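Local coordinates for protein octaprenyl Pyrophosphate Synthase (PDB 3TC1) that probably catalyses the stepwise condensation of isopentenyl diphosphate with an allylic diphosphate, building the C40 chain of octaprenyl diphosphate, at residues C63-M68 and S110-E115; E138-F143 and W156-D161; T226-L231 and E270-T275. All blocks are in the same frame, centred on the assembly; numbering follows the deposited sequence.

Contact 1 of 3, residues C63-M68 and S110-E115; sequences CTIVEM and SKAFFE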
loop_
_atom_site.group_PDB
_atom_site.type_symbol
_atom_site.label_atom_id
_atom_site.label_comp_id
_atom_site.label_asym_id
_atom_site.label_seq_id
_atom_site.Cartn_x
_atom_site.Cartn_y
_atom_site.Cartn_z
ATOM N N CYS B 63 -7.277 17.432 2.373
ATOM C CA CYS B 63 -5.995 17.749 1.749
ATOM C C CYS B 63 -4.903 16.878 2.367
ATOM O O CYS B 63 -3.980 16.439 1.686
ATOM C CB CYS B 63 -5.644 19.225 1.957
ATOM S SG CYS B 63 -6.662 20.393 1.017
ATOM N N THR B 64 -5.018 16.629 3.664
ATOM C CA THR B 64 -4.039 15.810 4.360
ATOM C C THR B 64 -4.079 14.387 3.807
ATOM O O THR B 64 -3.037 13.785 3.552
ATOM C CB THR B 64 -4.313 15.805 5.876
ATOM O OG1 THR B 64 -4.273 17.152 6.362
ATOM C CG2 THR B 64 -3.260 14.984 6.611
ATOM N N ILE B 65 -5.286 13.862 3.617
ATOM C CA ILE B 65 -5.486 12.526 3.064
ATOM C C ILE B 65 -4.853 12.447 1.673
ATOM O O ILE B 65 -4.133 11.498 1.358
ATOM C CB ILE B 65 -7.002 12.202 2.951
ATOM C CG1 ILE B 65 -7.590 11.988 4.348
ATOM C CG2 ILE B 65 -7.226 10.977 2.066
ATOM C CD1 ILE B 65 -9.115 11.927 4.363
ATOM N N VAL B 66 -5.119 13.450 0.844
ATOM C CA VAL B 66 -4.563 13.472 -0.503
ATOM C C VAL B 66 -3.030 13.536 -0.522
ATOM O O VAL B 66 -2.388 12.845 -1.314
ATOM C CB VAL B 66 -5.144 14.649 -1.319
ATOM C CG1 VAL B 66 -4.342 14.860 -2.601
ATOM C CG2 VAL B 66 -6.608 14.354 -1.670
ATOM N N GLU B 67 -2.440 14.357 0.339
ATOM C CA GLU B 67 -0.982 14.464 0.374
ATOM C C GLU B 67 -0.336 13.172 0.896
ATOM O O GLU B 67 0.752 12.792 0.460
ATOM C CB GLU B 67 -0.545 15.646 1.248
ATOM C CG GLU B 67 -0.973 17.036 0.737
ATOM C CD GLU B 67 -0.455 17.365 -0.668
ATOM O OE1 GLU B 67 0.423 16.644 -1.185
ATOM O OE2 GLU B 67 -0.928 18.363 -1.256
ATOM N N MET B 68 -1.003 12.495 1.828
ATOM C CA MET B 68 -0.452 11.255 2.366
ATOM C C MET B 68 -0.497 10.148 1.325
ATOM O O MET B 68 0.406 9.312 1.255
ATOM C CB MET B 68 -1.188 10.851 3.645
ATOM C CG MET B 68 -0.799 11.745 4.807
ATOM S SD MET B 68 -1.484 11.272 6.382
ATOM C CE MET B 68 -0.535 9.802 6.745
ATOM N N SER B 110 -2.924 3.296 4.568
ATOM C CA SER B 110 -3.945 2.852 5.518
ATOM C C SER B 110 -4.403 3.947 6.485
ATOM O O SER B 110 -5.597 4.074 6.756
ATOM C CB SER B 110 -3.465 1.608 6.285
ATOM O OG SER B 110 -2.187 1.797 6.861
ATOM N N LYS B 111 -3.467 4.741 6.999
ATOM C CA LYS B 111 -3.833 5.826 7.905
ATOM C C LYS B 111 -4.703 6.811 7.133
ATOM O O LYS B 111 -5.693 7.318 7.656
ATOM C CB LYS B 111 -2.584 6.534 8.447
ATOM C CG LYS B 111 -2.876 7.764 9.328
ATOM C CD LYS B 111 -3.739 7.432 10.553
ATOM C CE LYS B 111 -3.999 8.677 11.401
ATOM N NZ LYS B 111 -4.911 8.442 12.558
ATOM N N ALA B 112 -4.338 7.063 5.879
ATOM C CA ALA B 112 -5.099 7.981 5.044
ATOM C C ALA B 112 -6.512 7.465 4.785
ATOM O O ALA B 112 -7.469 8.231 4.849
ATOM C CB ALA B 112 -4.377 8.216 3.724
ATOM N N PHE B 113 -6.647 6.170 4.491
ATOM C CA PHE B 113 -7.970 5.593 4.235
ATOM C C PHE B 113 -8.809 5.565 5.500
ATOM O O PHE B 113 -10.035 5.707 5.448
ATOM C CB PHE B 113 -7.864 4.162 3.717
ATOM C CG PHE B 113 -9.178 3.593 3.237
ATOM C CD1 PHE B 113 -9.641 3.857 1.949
ATOM C CD2 PHE B 113 -9.958 2.806 4.078
ATOM C CE1 PHE B 113 -10.864 3.341 1.506
ATOM C CE2 PHE B 113 -11.178 2.288 3.649
ATOM C CZ PHE B 113 -11.632 2.556 2.357
ATOM N N PHE B 114 -8.151 5.355 6.634
ATOM C CA PHE B 114 -8.860 5.312 7.900
ATOM C C PHE B 114 -9.571 6.643 8.106
ATOM O O PHE B 114 -10.751 6.683 8.449
ATOM C CB PHE B 114 -7.889 5.058 9.054
ATOM C CG PHE B 114 -8.549 5.077 10.408
ATOM C CD1 PHE B 114 -9.303 3.994 10.844
ATOM C CD2 PHE B 114 -8.455 6.202 11.224
ATOM C CE1 PHE B 114 -9.960 4.032 12.075
ATOM C CE2 PHE B 114 -9.109 6.250 12.457
ATOM C CZ PHE B 114 -9.863 5.165 12.883
ATOM N N GLU B 115 -8.845 7.734 7.885
ATOM C CA GLU B 115 -9.413 9.061 8.043
ATOM C C GLU B 115 -10.431 9.335 6.932
ATOM O O GLU B 115 -11.445 10.005 7.151
ATOM C CB GLU B 115 -8.300 10.112 8.014
ATOM C CG GLU B 115 -7.290 9.998 9.152
ATOM C CD GLU B 115 -7.935 10.043 10.530
ATOM O OE1 GLU B 115 -8.992 10.689 10.678
ATOM O OE2 GLU B 115 -7.374 9.445 11.472
#
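Ile-65 sets CG1 anti to its carbonyl carbon (chi1 -71°), and the nearly extended second torsion then carries CD1 on to the helix of Ala-112 and Glu-115. CG1 comes to 3.8 Å from the carbonyl O of Ala-112, and CD1 lies 3.9 Å from the carbonyl C of Glu-115, so this branch packs largely on main chain. One turn on, Met-68 bends at chi3 (72°), which brings its CE methyl 4.0 Å from Lys-111 CG; the thioether crosses the lysine at a slant. Nearer the backbone, Met-68 CB meets Ala-112 CB at 4.1 Å. The small alanine lets the two main chains close in, with Ile-65 CA and Ala-112 CA only 5.0 Å apart. No hydrogen bond joins the segments. Lys-111 and Glu-115 lend their aliphatic parts to the packing, while their charged ends turn off along their own helix and pair, Lys-111 NZ to Glu-115 OE2 at 2.9 Å; Glu-19 and Lys-118 extend this charge cluster. The two segments run nearly antiparallel (156°) with axes 9.0 Å apart. They join helix 53-80 to helix 92-116: the first is flanked by helices 3-18, 38-44 and 152-177, and the second meets the other subunit, where Phe-113 stacks on Phe-113 of that chain.

Contact 2 of 3, residues E138-F143 and W156-D161; sequences EIEDVF and WRILED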
loop_
_atom_site.group_PDB
_atom_site.type_symbol
_atom_site.label_atom_id
_atom_site.label_comp_id
_atom_site.label_asym_id
_atom_site.label_seq_id
_atom_site.Cartn_x
_atom_site.Cartn_y
_atom_site.Cartn_z
ATOM N N GLU B 138 0.926 2.294 -12.295
ATOM C CA GLU B 138 2.300 1.981 -11.935
ATOM C C GLU B 138 2.704 0.663 -12.596
ATOM O O GLU B 138 3.797 0.546 -13.147
ATOM C CB GLU B 138 2.439 1.877 -10.415
ATOM C CG GLU B 138 3.821 1.449 -9.956
ATOM C CD GLU B 138 4.911 2.435 -10.347
ATOM O OE1 GLU B 138 6.095 2.115 -10.116
ATOM O OE2 GLU B 138 4.590 3.522 -10.876
ATOM N N ILE B 139 1.816 -0.323 -12.550
ATOM C CA ILE B 139 2.093 -1.619 -13.158
ATOM C C ILE B 139 2.206 -1.470 -14.667
ATOM O O ILE B 139 3.082 -2.059 -15.292
ATOM C CB ILE B 139 0.991 -2.640 -12.828
ATOM C CG1 ILE B 139 1.054 -2.994 -11.344
ATOM C CG2 ILE B 139 1.162 -3.897 -13.676
ATOM C CD1 ILE B 139 -0.023 -3.955 -10.898
ATOM N N GLU B 140 1.309 -0.684 -15.247
ATOM C CA GLU B 140 1.325 -0.441 -16.680
ATOM C C GLU B 140 2.654 0.202 -17.076
ATOM O O GLU B 140 3.279 -0.183 -18.059
ATOM C CB GLU B 140 0.174 0.495 -17.064
ATOM C CG GLU B 140 -1.199 -0.166 -17.079
ATOM C CD GLU B 140 -2.347 0.836 -17.149
ATOM O OE1 GLU B 140 -3.486 0.414 -17.445
ATOM O OE2 GLU B 140 -2.121 2.041 -16.898
ATOM N N ASP B 141 3.085 1.179 -16.289
ATOM C CA ASP B 141 4.323 1.890 -16.570
ATOM C C ASP B 141 5.559 0.990 -16.601
ATOM O O ASP B 141 6.386 1.101 -17.503
ATOM C CB ASP B 141 4.511 3.016 -15.548
ATOM C CG ASP B 141 5.372 4.159 -16.079
ATOM O OD1 ASP B 141 5.347 4.416 -17.302
ATOM O OD2 ASP B 141 6.058 4.814 -15.268
ATOM N N VAL B 142 5.715 0.085 -15.643
ATOM C CA VAL B 142 6.919 -0.732 -15.713
ATOM C C VAL B 142 6.784 -1.873 -16.727
ATOM O O VAL B 142 7.789 -2.299 -17.291
ATOM C CB VAL B 142 7.384 -1.234 -14.288
ATOM C CG1 VAL B 142 6.381 -0.791 -13.228
ATOM C CG2 VAL B 142 7.572 -2.757 -14.267
ATOM N N PHE B 143 5.570 -2.365 -16.992
ATOM C CA PHE B 143 5.441 -3.429 -17.995
ATOM C C PHE B 143 5.690 -2.819 -19.384
ATOM O O PHE B 143 6.405 -3.392 -20.207
ATOM C CB PHE B 143 4.053 -4.093 -17.960
ATOM C CG PHE B 143 3.951 -5.247 -16.998
ATOM C CD1 PHE B 143 4.103 -5.048 -15.629
ATOM C CD2 PHE B 143 3.704 -6.537 -17.462
ATOM C CE1 PHE B 143 4.010 -6.115 -14.733
ATOM C CE2 PHE B 143 3.610 -7.609 -16.576
ATOM C CZ PHE B 143 3.763 -7.397 -15.209
ATOM N N TRP B 156 -0.616 7.523 -23.048
ATOM C CA TRP B 156 -1.735 8.330 -22.557
ATOM C C TRP B 156 -2.484 7.635 -21.424
ATOM O O TRP B 156 -2.918 8.277 -20.472
ATOM C CB TRP B 156 -2.697 8.644 -23.704
ATOM C CG TRP B 156 -2.123 9.591 -24.719
ATOM C CD1 TRP B 156 -2.098 9.425 -26.078
ATOM C CD2 TRP B 156 -1.507 10.855 -24.457
ATOM N NE1 TRP B 156 -1.503 10.511 -26.675
ATOM C CE2 TRP B 156 -1.131 11.404 -25.704
ATOM C CE3 TRP B 156 -1.238 11.582 -23.287
ATOM C CZ2 TRP B 156 -0.498 12.646 -25.816
ATOM C CZ3 TRP B 156 -0.609 12.820 -23.398
ATOM C CH2 TRP B 156 -0.245 13.338 -24.658
ATOM N N ARG B 157 -2.631 6.320 -21.529
ATOM C CA ARG B 157 -3.317 5.555 -20.489
ATOM C C ARG B 157 -2.521 5.624 -19.192
ATOM O O ARG B 157 -3.085 5.785 -18.106
ATOM C CB ARG B 157 -3.485 4.099 -20.928
ATOM C CG ARG B 157 -4.212 3.246 -19.907
ATOM C CD ARG B 157 -4.541 1.869 -20.446
ATOM N NE ARG B 157 -5.276 1.077 -19.463
ATOM C CZ ARG B 157 -5.799 -0.119 -19.706
ATOM N NH1 ARG B 157 -5.672 -0.671 -20.905
ATOM N NH2 ARG B 157 -6.449 -0.765 -18.747
ATOM N N ILE B 158 -1.201 5.513 -19.306
ATOM C CA ILE B 158 -0.339 5.580 -18.130
ATOM C C ILE B 158 -0.402 6.960 -17.483
ATOM O O ILE B 158 -0.531 7.069 -16.264
ATOM C CB ILE B 158 1.130 5.257 -18.493
ATOM C CG1 ILE B 158 1.238 3.794 -18.933
ATOM C CG2 ILE B 158 2.044 5.553 -17.304
ATOM C CD1 ILE B 158 2.614 3.390 -19.453
ATOM N N LEU B 159 -0.314 8.011 -18.296
ATOM C CA LEU B 159 -0.371 9.371 -17.764
ATOM C C LEU B 159 -1.672 9.614 -17.015
ATOM O O LEU B 159 -1.676 10.213 -15.937
ATOM C CB LEU B 159 -0.236 10.407 -18.887
ATOM C CG LEU B 159 1.100 11.154 -18.890
ATOM C CD1 LEU B 159 2.202 10.152 -19.176
ATOM C CD2 LEU B 159 1.109 12.276 -19.930
ATOM N N GLU B 160 -2.773 9.153 -17.596
ATOM C CA GLU B 160 -4.089 9.314 -16.988
ATOM C C GLU B 160 -4.198 8.535 -15.673
ATOM O O GLU B 160 -4.686 9.060 -14.662
ATOM C CB GLU B 160 -5.166 8.842 -17.966
ATOM C CG GLU B 160 -5.313 9.710 -19.206
ATOM C CD GLU B 160 -5.964 8.965 -20.362
ATOM O OE1 GLU B 160 -6.643 7.951 -20.103
ATOM O OE2 GLU B 160 -5.805 9.392 -21.527
ATOM N N ASP B 161 -3.742 7.287 -15.685
ATOM C CA ASP B 161 -3.799 6.455 -14.487
ATOM C C ASP B 161 -2.844 6.876 -13.380
ATOM O O ASP B 161 -3.236 6.944 -12.213
ATOM C CB ASP B 161 -3.532 4.986 -14.836
ATOM C CG ASP B 161 -4.729 4.310 -15.472
ATOM O OD1 ASP B 161 -5.844 4.859 -15.365
ATOM O OD2 ASP B 161 -4.564 3.222 -16.062
#
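Ile-158 packs closely against Glu-140 and Asp-141, whereas the exposed Arg-157 forms the outer, solvent-side edge of the contact, its NE paired with the buried Glu-140. On the packed side Ile-158 wedges between the two acidic residues. Its CG1 lies 3.9 Å from Glu-140 CB, and its CG2 methyl rests 3.5 Å from Asp-141 OD1, the isoleucine and aspartate side chains crossing at about a right angle. CD1 also reaches Asp-141, 3.7 Å from its CA, so the isoleucine lies against the 138-143 backbone. Glu-140, extended beyond CG, passes the isoleucine and carries its carboxylate to the opposite helix. There OE2 stands just 2.8 Å from Asp-161 OD2, with the two carboxylate planes 20° from parallel. Such closeness of two acceptors may mean a shared proton; the nearby arginines would also ease it, since Asp-161 forms salt bridges with Arg-133 and Arg-136. Toward solvent, Arg-157 stretches its chain from CG to NE, and Glu-140 OE1 makes a salt bridge with NE at 2.8 Å. That oxygen sits over one face of the guanidinium, the two planes 80° apart, so the pairing is not the side-by-side kind with two parallel N-H bonds. Arg-157 NH2 is instead hydrogen-bonded to the carbonyl O of Glu-21 of the second subunit, tying this looser edge to the dimer interface. The segment axes approach to 9.1 Å and run roughly antiparallel (146°): helices 121-144 and 152-177, consecutive in the chain, form a helical hairpin of the all-alpha polyprenyl synthase fold, with a bound magnesium ion nearby.

Contact 3 of 3, residues T226-L231 and E270-T275; sequences TLPYLL and EETLKT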
loop_
_atom_site.group_PDB
_atom_site.type_symbol
_atom_site.label_atom_id
_atom_site.label_comp_id
_atom_site.label_asym_id
_atom_site.label_seq_id
_atom_site.Cartn_x
_atom_site.Cartn_y
_atom_site.Cartn_z
ATOM N N THR B 226 8.568 8.648 -23.094
ATOM C CA THR B 226 7.659 9.776 -22.910
ATOM C C THR B 226 7.274 10.460 -24.222
ATOM O O THR B 226 7.839 10.161 -25.273
ATOM C CB THR B 226 8.272 10.809 -21.941
ATOM O OG1 THR B 226 9.525 11.272 -22.457
ATOM C CG2 THR B 226 8.526 10.163 -20.577
ATOM N N LEU B 227 6.316 11.382 -24.150
ATOM C CA LEU B 227 5.834 12.075 -25.349
ATOM C C LEU B 227 6.927 12.597 -26.287
ATOM O O LEU B 227 6.860 12.383 -27.492
ATOM C CB LEU B 227 4.885 13.221 -24.960
ATOM C CG LEU B 227 4.088 13.818 -26.130
ATOM C CD1 LEU B 227 3.376 12.702 -26.894
ATOM C CD2 LEU B 227 3.081 14.839 -25.608
ATOM N N PRO B 228 7.943 13.301 -25.754
ATOM C CA PRO B 228 8.994 13.798 -26.648
ATOM C C PRO B 228 9.583 12.684 -27.518
ATOM O O PRO B 228 9.791 12.863 -28.714
ATOM C CB PRO B 228 10.027 14.367 -25.678
ATOM C CG PRO B 228 9.181 14.848 -24.538
ATOM C CD PRO B 228 8.191 13.721 -24.365
ATOM N N TYR B 229 9.851 11.533 -26.907
ATOM C CA TYR B 229 10.430 10.395 -27.619
ATOM C C TYR B 229 9.446 9.789 -28.607
ATOM O O TYR B 229 9.833 9.339 -29.686
ATOM C CB TYR B 229 10.898 9.342 -26.606
ATOM C CG TYR B 229 12.076 9.818 -25.783
ATOM C CD1 TYR B 229 13.385 9.681 -26.256
ATOM C CD2 TYR B 229 11.881 10.450 -24.555
ATOM C CE1 TYR B 229 14.471 10.163 -25.524
ATOM C CE2 TYR B 229 12.964 10.940 -23.815
ATOM C CZ TYR B 229 14.252 10.791 -24.306
ATOM O OH TYR B 229 15.319 11.260 -23.572
ATOM N N LEU B 230 8.169 9.776 -28.235
ATOM C CA LEU B 230 7.129 9.247 -29.108
ATOM C C LEU B 230 6.989 10.129 -30.352
ATOM O O LEU B 230 6.960 9.634 -31.478
ATOM C CB LEU B 230 5.798 9.188 -28.350
ATOM C CG LEU B 230 5.780 8.115 -27.254
ATOM C CD1 LEU B 230 4.684 8.398 -26.238
ATOM C CD2 LEU B 230 5.594 6.748 -27.921
ATOM N N LEU B 231 6.899 11.438 -30.139
ATOM C CA LEU B 231 6.764 12.378 -31.252
ATOM C C LEU B 231 8.015 12.361 -32.133
ATOM O O LEU B 231 7.924 12.445 -33.358
ATOM C CB LEU B 231 6.503 13.792 -30.720
ATOM C CG LEU B 231 5.180 13.991 -29.968
ATOM C CD1 LEU B 231 5.079 15.419 -29.460
ATOM C CD2 LEU B 231 4.011 13.675 -30.899
ATOM N N GLU B 270 8.636 22.237 -29.139
ATOM C CA GLU B 270 7.441 23.045 -29.354
ATOM C C GLU B 270 6.224 22.153 -29.581
ATOM O O GLU B 270 5.128 22.469 -29.127
ATOM C CB GLU B 270 7.623 23.996 -30.545
ATOM C CG GLU B 270 6.338 24.711 -30.981
ATOM C CD GLU B 270 5.882 25.803 -30.020
ATOM O OE1 GLU B 270 5.796 25.543 -28.800
ATOM O OE2 GLU B 270 5.597 26.924 -30.496
ATOM N N GLU B 271 6.413 21.036 -30.277
ATOM C CA GLU B 271 5.303 20.131 -30.545
ATOM C C GLU B 271 4.760 19.547 -29.239
ATOM O O GLU B 271 3.545 19.415 -29.065
ATOM C CB GLU B 271 5.741 19.004 -31.498
ATOM C CG GLU B 271 4.614 18.044 -31.884
ATOM C CD GLU B 271 5.029 17.008 -32.922
ATOM O OE1 GLU B 271 6.225 16.654 -32.980
ATOM O OE2 GLU B 271 4.149 16.529 -33.669
ATOM N N THR B 272 5.661 19.216 -28.320
ATOM C CA THR B 272 5.274 18.658 -27.029
ATOM C C THR B 272 4.546 19.722 -26.215
ATOM O O THR B 272 3.495 19.465 -25.612
ATOM C CB THR B 272 6.517 18.177 -26.235
ATOM O OG1 THR B 272 7.181 17.135 -26.962
ATOM C CG2 THR B 272 6.110 17.638 -24.864
ATOM N N LEU B 273 5.110 20.922 -26.207
ATOM C CA LEU B 273 4.534 22.032 -25.465
ATOM C C LEU B 273 3.108 22.334 -25.916
ATOM O O LEU B 273 2.227 22.563 -25.088
ATOM C CB LEU B 273 5.420 23.273 -25.622
ATOM C CG LEU B 273 4.992 24.548 -24.894
ATOM C CD1 LEU B 273 4.785 24.260 -23.413
ATOM C CD2 LEU B 273 6.060 25.620 -25.092
ATOM N N LYS B 274 2.884 22.336 -27.227
ATOM C CA LYS B 274 1.556 22.606 -27.767
ATOM C C LYS B 274 0.538 21.545 -27.345
ATOM O O LYS B 274 -0.638 21.847 -27.146
ATOM C CB LYS B 274 1.606 22.692 -29.294
ATOM C CG LYS B 274 2.338 23.918 -29.819
ATOM C CD LYS B 274 2.254 23.999 -31.335
ATOM C CE LYS B 274 2.982 25.222 -31.872
ATOM N NZ LYS B 274 2.369 26.491 -31.390
ATOM N N THR B 275 0.982 20.302 -27.207
ATOM C CA THR B 275 0.067 19.241 -26.797
ATOM C C THR B 275 -0.432 19.554 -25.386
ATOM O O THR B 275 -1.610 19.373 -25.083
ATOM C CB THR B 275 0.770 17.866 -26.816
ATOM O OG1 THR B 275 1.353 17.654 -28.109
ATOM C CG2 THR B 275 -0.223 16.749 -26.528
HETATM O O HOH W 1 6.001 14.287 -34.261
#
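Leu-231 and Glu-271 provide the closest apolar touch, with Leu-231 CD1 3.6 Å from Glu-271 CG. The two side chains come from opposite directions, and the glutamate, extended beyond CG with that atom anti to its backbone N (chi1 -177°), meets the leucine with its CG, while the carboxylate lies by Leu-231 CB and CD2. The same CD1 methyl also leans on Thr-272, 3.7 Å from OG1. A turn earlier in one helix and a turn later in the other, Leu-227 and Thr-275 meet tip to tip, methyl CD2 to methyl CG2, at 3.9 Å. Between these two pairs the Pro-228 ring crosses Thr-272 at about a right angle, its CG 3.9 Å from OG1. That hydroxyl is engaged within its own helix, hydrogen-bonded to the carbonyl O of Ile-268, so it presents itself to leucine and proline as a packing atom. No direct hydrogen bond joins the segments; the polar link between them is a water, which donates to both the carbonyl O of Leu-231 (2.8 Å) and Glu-271 OE1 (2.7 Å). OE1 also forms a salt bridge with Lys-235, which helps to fix the carboxylate beside the water. Within the 270-275 helix, Thr-275 OG1 donates to Glu-271 O at 3.0 Å, on the opposite face of that carbonyl plane from the Thr-275 backbone N, so the oxygen has two donors; the bond orients the threonine and leaves its methyl for Leu-227. The axes cross at 121°, 9.7 Å apart. The contact joins the short helix 227-233 to helix 268-286, packing beside helices 152-177 and 182-205 in the all-helical fold of the polyprenyl synthases.

In the fold
The three contacts follow one another along the chain. Measured between centres, contact 2 is about 23 Å from contact 1 and about 17 Å from contact 3, while contacts 1 and 3 are about 34 Å apart, on opposite sides of the chain's centre. Contacts 2 and 3 touch through Trp-156, whose CH2 lies 3.8 Å from Leu-227 CD2. Contacts 1 and 2 both reach the second subunit, whereas contact 3 does not. The bound magnesium ion is about 9 Å from the side chain of Asp-141 and about 10 Å from that of Pro-228, so contacts 2 and 3 both lie near the metal, which probably marks the diphosphate-binding site.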